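Local coordinates for protein haloacid delahogenase-like family hydrolase (PDB 2PKE) that is probably a magnesium-dependent phosphatase of the haloacid dehalogenase superfamily, at residues I5-R8 with I13-V16; R62-I67 with M79-I84. All coordinates share one frame; numbering follows the deposited sequence.

Contact 1 (I5-R8 with I13-V16); sequences IAQR and IQLV
Gln14 reaches across to the backbone of Arg8 and uses both ends of its carboxamide there. Its OE1 accepts the peptide N-H of Arg8, with Arg8 N and Gln14 OE1 2.8 Å apart and an N-H...O angle of 168°; the bond is nearly straight, yet the N-H comes from above the plane of the amide carbonyl, not on a lone pair. The return bond, from Gln14 NE2 to Arg8 O, is also 2.8 Å long and lies in the peptide carbonyl plane, on a lone pair. A bend in the glutamine chain at chi2 (-70°) turns the amide to lie alongside the 5-8 loop.

Gln7 crosses the Gln14 side chain at about a right angle, its OE1 3.4 Å from Gln14 CG, while that same OE1 takes a hydrogen bond from Arg181. The backbone of Gln14 is bonded in turn to Ala129 and Arg181, next to the start of the central strand 15-18 of the Rossmann-like HAD sheet. Beside this polar patch, Ile5 CG1 meets Leu15 CD1 at 4.4 Å, and both side chains also touch Ala129 and Phe175.

Since the glutamine amide bonds both the N-H and the C=O of Arg8, the N-terminal loop is fastened beside the start of strand 15-18 through side chain to backbone bonds, with the oxygen and the nitrogen of the buried amide each given a backbone partner.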
ATOM      1  N   ILE A   5       8.791  16.601 -12.941  1.00 36.70           N
ATOM      2  CA  ILE A   5      10.236  16.683 -13.053  1.00 36.67           C
ATOM      3  C   ILE A   5      10.653  17.980 -13.722  1.00 34.70           C
ATOM      4  O   ILE A   5      10.036  18.406 -14.683  1.00 29.79           O
ATOM      5  CB  ILE A   5      10.767  15.458 -13.899  1.00 35.49           C
ATOM      6  CG1 ILE A   5      10.571  14.169 -13.095  1.00 37.95           C
ATOM      7  CG2 ILE A   5      12.230  15.620 -14.332  1.00 42.21           C
ATOM      8  CD1 ILE A   5      11.060  14.246 -11.627  1.00 39.30           C
ATOM      9  N   ALA A   6      11.705  18.597 -13.186  1.00 37.67           N
ATOM     10  CA  ALA A   6      12.403  19.705 -13.850  1.00 37.02           C
ATOM     11  C   ALA A   6      13.249  19.068 -14.936  1.00 37.56           C
ATOM     12  O   ALA A   6      14.151  18.278 -14.645  1.00 42.32           O
ATOM     13  CB  ALA A   6      13.303  20.456 -12.852  1.00 38.28           C
ATOM     14  N   GLN A   7      12.950  19.371 -16.187  1.00 34.59           N
ATOM     15  CA  GLN A   7      13.669  18.721 -17.282  1.00 34.16           C
ATOM     16  C   GLN A   7      14.861  19.538 -17.712  1.00 33.72           C
ATOM     17  O   GLN A   7      14.801  20.770 -17.746  1.00 35.66           O
ATOM     18  CB  GLN A   7      12.728  18.431 -18.445  1.00 34.00           C
ATOM     19  CG  GLN A   7      11.645  17.413 -18.031  1.00 30.54           C
ATOM     20  CD  GLN A   7      10.748  17.013 -19.170  1.00 34.82           C
ATOM     21  OE1 GLN A   7      11.234  16.589 -20.228  1.00 30.31           O
ATOM     22  NE2 GLN A   7       9.424  17.155 -18.978  1.00 25.30           N
ATOM     23  N   ARG A   8      15.952  18.851 -18.022  1.00 32.77           N
ATOM     24  CA  ARG A   8      17.201  19.504 -18.393  1.00 34.02           C
ATOM     25  C   ARG A   8      17.310  19.578 -19.892  1.00 33.39           C
ATOM     26  O   ARG A   8      16.988  18.617 -20.606  1.00 31.58           O
ATOM     27  CB  ARG A   8      18.404  18.726 -17.851  1.00 33.97           C
ATOM     28  CG  ARG A   8      18.620  18.908 -16.395  1.00 41.59           C
ATOM     29  CD  ARG A   8      19.925  18.296 -15.957  1.00 52.53           C
ATOM     30  NE  ARG A   8      20.024  18.358 -14.501  1.00 57.36           N
ATOM     31  CZ  ARG A   8      20.980  17.785 -13.777  1.00 55.83           C
ATOM     32  NH1 ARG A   8      21.942  17.095 -14.358  1.00 59.11           N
ATOM     33  NH2 ARG A   8      20.972  17.912 -12.461  1.00 59.26           N
ATOM     34  N   ILE A  13      16.667  11.657 -22.240  1.00 23.79           N
ATOM     35  CA  ILE A  13      16.084  10.951 -21.096  1.00 20.04           C
ATOM     36  C   ILE A  13      16.139  11.876 -19.859  1.00 21.65           C
ATOM     37  O   ILE A  13      17.145  12.526 -19.610  1.00 22.42           O
ATOM     38  CB  ILE A  13      16.830   9.611 -20.824  1.00 20.30           C
ATOM     39  CG1 ILE A  13      16.649   8.599 -21.955  1.00 21.96           C
ATOM     40  CG2 ILE A  13      16.478   8.999 -19.403  1.00 15.46           C
ATOM     41  CD1 ILE A  13      15.265   8.346 -22.341  1.00 18.36           C
ATOM     42  N   GLN A  14      15.057  11.958 -19.101  1.00 21.48           N
ATOM     43  CA  GLN A  14      15.007  12.834 -17.932  1.00 19.80           C
ATOM     44  C   GLN A  14      14.801  12.095 -16.620  1.00 20.98           C
ATOM     45  O   GLN A  14      15.072  12.658 -15.563  1.00 22.93           O
ATOM     46  CB  GLN A  14      13.874  13.858 -18.094  1.00 18.68           C
ATOM     47  CG  GLN A  14      13.960  14.750 -19.328  1.00 20.49           C
ATOM     48  CD  GLN A  14      15.058  15.738 -19.257  1.00 21.43           C
ATOM     49  OE1 GLN A  14      15.539  16.066 -18.162  1.00 28.08           O
ATOM     50  NE2 GLN A  14      15.470  16.273 -20.425  1.00 17.10           N
ATOM     51  N   LEU A  15      14.314  10.850 -16.672  1.00 19.27           N
ATOM     52  CA  LEU A  15      13.911  10.148 -15.484  1.00 19.46           C
ATOM     53  C   LEU A  15      14.301   8.683 -15.586  1.00 20.28           C
ATOM     54  O   LEU A  15      14.096   8.070 -16.597  1.00 15.41           O
ATOM     55  CB  LEU A  15      12.415  10.273 -15.253  1.00 21.08           C
ATOM     56  CG  LEU A  15      11.818   9.587 -14.031  1.00 22.39           C
ATOM     57  CD1 LEU A  15      12.303  10.165 -12.670  1.00 19.02           C
ATOM     58  CD2 LEU A  15      10.272   9.630 -14.069  1.00 22.00           C
ATOM     59  N   VAL A  16      14.908   8.155 -14.543  1.00 20.82           N
ATOM     60  CA  VAL A  16      15.270   6.757 -14.526  1.00 19.42           C
ATOM     61  C   VAL A  16      14.535   6.110 -13.360  1.00 19.66           C
ATOM     62  O   VAL A  16      14.660   6.545 -12.217  1.00 21.94           O
ATOM     63  CB  VAL A  16      16.764   6.559 -14.410  1.00 21.60           C
ATOM     64  CG1 VAL A  16      17.089   5.058 -14.428  1.00 12.44           C
ATOM     65  CG2 VAL A  16      17.505   7.302 -15.527  1.00 15.34           C
TER

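Contact 2 (R62-I67 with M79-I84); sequences RRNLKI and MIETAI
Asn64 and Arg63, on helix 57-68, both point a nitrogen at the same carboxylate oxygen, OE1 of Glu81 on helix 72-86. The hydrogen bond from the uncharged amide is the straighter of the two: Asn64 ND2 lies 3.0 Å from Glu81 OE1 with an N-H...O angle of 174°, the oxygen sits in the plane of the asparagine amide, and the nitrogen arrives nearly along the C-O axis of the carboxylate. The amide and carboxylate planes are clearly inclined to each other. Asn64 ND2 also donates to Ser78 OG, just ahead of 79-84, which helps to fix the rotation of the amide.

The charged interaction is looser. Arg63 NH1 and Glu81 OE1 form a salt bridge at 3.3 Å, but its hydrogen bond is weak, bent to 142°, and the two flat groups are steeply inclined. Arg63 holds CG between its backbone N and carbonyl carbon (chi1 71°), and from there the extended chain carries the guanidinium over to the glutamate.

Helices 57-68 and 72-86 follow one another in the helical cap inserted after the first strand of the HAD core, and here the cap meets its dimer mate. Arg104 of the second subunit adds a salt bridge to Glu81 OE1 and a hydrogen bond to Asn64 OD1, and Gln97 of the second subunit donates to Glu81 OE2.

Apolar packing lies around these groups rather than between the segments. Glu81 rests on Val60 of helix 57-68 and on Val100 of the second subunit, while Ile80 packs on Ile96 and Ile99 of helix 93-107.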
ATOM      1  N   ARG A  62      -2.751 -17.935  -7.509  1.00 39.20           N
ATOM      2  CA  ARG A  62      -3.327 -17.322  -8.722  1.00 39.34           C
ATOM      3  C   ARG A  62      -4.748 -16.786  -8.462  1.00 37.31           C
ATOM      4  O   ARG A  62      -5.071 -15.642  -8.827  1.00 36.24           O
ATOM      5  CB  ARG A  62      -3.277 -18.297  -9.928  1.00 38.06           C
ATOM      6  CG  ARG A  62      -1.839 -18.424 -10.553  1.00 42.27           C
ATOM      7  CD  ARG A  62      -1.784 -19.114 -11.955  1.00 44.39           C
ATOM      8  N   ARG A  63      -5.577 -17.578  -7.786  1.00 36.34           N
ATOM      9  CA  ARG A  63      -6.900 -17.096  -7.387  1.00 37.70           C
ATOM     10  C   ARG A  63      -6.921 -16.026  -6.272  1.00 33.52           C
ATOM     11  O   ARG A  63      -7.808 -15.180  -6.252  1.00 34.85           O
ATOM     12  CB  ARG A  63      -7.826 -18.250  -7.034  1.00 37.45           C
ATOM     13  CG  ARG A  63      -7.556 -18.993  -5.763  1.00 48.05           C
ATOM     14  CD  ARG A  63      -8.650 -20.070  -5.609  1.00 57.46           C
ATOM     15  NE  ARG A  63      -8.326 -21.141  -4.654  1.00 64.63           N
ATOM     16  CZ  ARG A  63      -8.310 -21.009  -3.324  1.00 62.78           C
ATOM     17  NH1 ARG A  63      -8.573 -19.836  -2.739  1.00 52.19           N
ATOM     18  NH2 ARG A  63      -8.006 -22.063  -2.569  1.00 62.46           N
ATOM     19  N   ASN A  64      -5.955 -16.064  -5.372  1.00 29.89           N
ATOM     20  CA  ASN A  64      -5.882 -15.087  -4.282  1.00 27.08           C
ATOM     21  C   ASN A  64      -5.222 -13.768  -4.643  1.00 27.90           C
ATOM     22  O   ASN A  64      -5.386 -12.783  -3.938  1.00 29.79           O
ATOM     23  CB  ASN A  64      -5.180 -15.692  -3.094  1.00 26.83           C
ATOM     24  CG  ASN A  64      -6.009 -16.733  -2.413  1.00 31.23           C
ATOM     25  OD1 ASN A  64      -7.177 -16.908  -2.750  1.00 36.12           O
ATOM     26  ND2 ASN A  64      -5.418 -17.437  -1.433  1.00 25.29           N
ATOM     27  N   LEU A  65      -4.491 -13.737  -5.751  1.00 30.09           N
ATOM     28  CA  LEU A  65      -3.867 -12.503  -6.238  1.00 29.50           C
ATOM     29  C   LEU A  65      -4.935 -11.436  -6.377  1.00 28.95           C
ATOM     30  O   LEU A  65      -4.707 -10.270  -6.105  1.00 25.69           O
ATOM     31  CB  LEU A  65      -3.166 -12.771  -7.583  1.00 32.14           C
ATOM     32  CG  LEU A  65      -2.505 -11.604  -8.314  1.00 36.41           C
ATOM     33  CD1 LEU A  65      -1.446 -10.932  -7.440  1.00 44.83           C
ATOM     34  CD2 LEU A  65      -1.912 -12.127  -9.638  1.00 34.78           C
ATOM     35  N   LYS A  66      -6.124 -11.869  -6.781  1.00 31.36           N
ATOM     36  CA  LYS A  66      -7.219 -10.998  -7.105  1.00 28.04           C
ATOM     37  C   LYS A  66      -7.871 -10.382  -5.849  1.00 28.31           C
ATOM     38  O   LYS A  66      -8.603  -9.401  -5.978  1.00 30.54           O
ATOM     39  CB  LYS A  66      -8.249 -11.791  -7.947  1.00 32.68           C
ATOM     40  CG  LYS A  66      -7.598 -12.867  -8.921  1.00 29.63           C
ATOM     41  N   ILE A  67      -7.587 -10.906  -4.648  1.00 26.77           N
ATOM     42  CA  ILE A  67      -8.019 -10.238  -3.416  1.00 28.09           C
ATOM     43  C   ILE A  67      -6.881  -9.693  -2.548  1.00 26.72           C
ATOM     44  O   ILE A  67      -7.075  -8.715  -1.803  1.00 27.05           O
ATOM     45  CB  ILE A  67      -8.999 -11.111  -2.548  1.00 24.71           C
ATOM     46  CG1 ILE A  67      -8.362 -12.374  -2.007  1.00 28.66           C
ATOM     47  CG2 ILE A  67     -10.222 -11.551  -3.355  1.00 29.43           C
ATOM     48  CD1 ILE A  67      -9.220 -13.025  -0.940  1.00 28.39           C
HETATM   49  N   MSE A  79      -0.442 -19.906   1.625  1.00 18.36           N
HETATM   50  CA  MSE A  79       0.251 -21.084   2.161  1.00 18.36           C
HETATM   51  C   MSE A  79      -0.600 -21.795   3.164  1.00 16.46           C
HETATM   52  O   MSE A  79      -0.549 -22.991   3.231  1.00 16.72           O
HETATM   53  CB  MSE A  79       1.574 -20.715   2.828  1.00 18.81           C
HETATM   54  CG  MSE A  79       2.674 -20.368   1.846  1.00 20.72           C
HETATM   55 SE   MSE A  79       4.322 -20.008   2.793  0.75 19.88          SE
HETATM   56  CE  MSE A  79       5.446 -20.204   1.211  1.00 20.95           C
ATOM     57  N   ILE A  80      -1.327 -21.078   4.003  1.00 15.92           N
ATOM     58  CA  ILE A  80      -2.143 -21.728   5.040  1.00 19.64           C
ATOM     59  C   ILE A  80      -3.219 -22.550   4.310  1.00 22.07           C
ATOM     60  O   ILE A  80      -3.442 -23.763   4.579  1.00 21.65           O
ATOM     61  CB  ILE A  80      -2.765 -20.706   6.068  1.00 20.72           C
ATOM     62  CG1 ILE A  80      -1.683 -20.180   7.049  1.00 22.68           C
ATOM     63  CG2 ILE A  80      -3.927 -21.368   6.846  1.00 18.67           C
ATOM     64  CD1 ILE A  80      -1.955 -18.784   7.671  1.00 19.24           C
ATOM     65  N   GLU A  81      -3.863 -21.880   3.367  1.00 20.77           N
ATOM     66  CA  GLU A  81      -4.945 -22.465   2.588  1.00 23.56           C
ATOM     67  C   GLU A  81      -4.461 -23.688   1.815  1.00 20.67           C
ATOM     68  O   GLU A  81      -5.109 -24.729   1.790  1.00 21.99           O
ATOM     69  CB  GLU A  81      -5.502 -21.364   1.692  1.00 24.85           C
ATOM     70  CG  GLU A  81      -6.898 -21.549   1.213  1.00 39.40           C
ATOM     71  CD  GLU A  81      -7.578 -20.212   0.908  1.00 47.89           C
ATOM     72  OE1 GLU A  81      -6.994 -19.381   0.172  1.00 43.22           O
ATOM     73  OE2 GLU A  81      -8.699 -19.997   1.418  1.00 50.67           O
ATOM     74  N   THR A  82      -3.296 -23.574   1.203  1.00 21.99           N
ATOM     75  CA  THR A  82      -2.690 -24.696   0.476  1.00 21.08           C
ATOM     76  C   THR A  82      -2.357 -25.900   1.366  1.00 21.00           C
ATOM     77  O   THR A  82      -2.581 -27.063   0.967  1.00 24.14           O
ATOM     78  CB  THR A  82      -1.389 -24.271  -0.191  1.00 21.61           C
ATOM     79  OG1 THR A  82      -1.599 -23.114  -1.017  1.00 18.74           O
ATOM     80  CG2 THR A  82      -0.850 -25.384  -1.059  1.00 16.53           C
ATOM     81  N   ALA A  83      -1.787 -25.642   2.556  1.00 20.90           N
ATOM     82  CA  ALA A  83      -1.441 -26.729   3.518  1.00 17.93           C
ATOM     83  C   ALA A  83      -2.647 -27.477   4.022  1.00 18.93           C
ATOM     84  O   ALA A  83      -2.606 -28.715   4.182  1.00 16.39           O
ATOM     85  CB  ALA A  83      -0.650 -26.180   4.700  1.00 16.28           C
ATOM     86  N   ILE A  84      -3.720 -26.746   4.291  1.00 17.50           N
ATOM     87  CA  ILE A  84      -4.942 -27.351   4.749  1.00 19.61           C
ATOM     88  C   ILE A  84      -5.490 -28.271   3.640  1.00 19.27           C
ATOM     89  O   ILE A  84      -5.950 -29.394   3.918  1.00 16.61           O
ATOM     90  CB  ILE A  84      -5.957 -26.281   5.249  1.00 18.06           C
ATOM     91  CG1 ILE A  84      -5.416 -25.626   6.528  1.00 20.44           C
ATOM     92  CG2 ILE A  84      -7.266 -26.924   5.633  1.00 12.48           C
ATOM     93  CD1 ILE A  84      -6.116 -24.357   6.968  1.00 21.62           C
TER

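How the contacts relate
Contacts 1 and 2 lie on opposite sides of the chain's centre, their own centres about 41 Å apart, and they have no structural element in common. Contact 1 belongs to the parallel-sheet core, where a partly buried loop meets the start of a strand; contact 2 belongs to the helical cap and is buried with the help of the second subunit. Their chemistry differs accordingly. The 5-8 and 13-16 segments pair a neutral amide with backbone groups inside one chain, beside a small apolar touch. Between 62-67 and 79-84 the bonds run from side chain to side chain, carry charge, and draw in partners across the dimer interface.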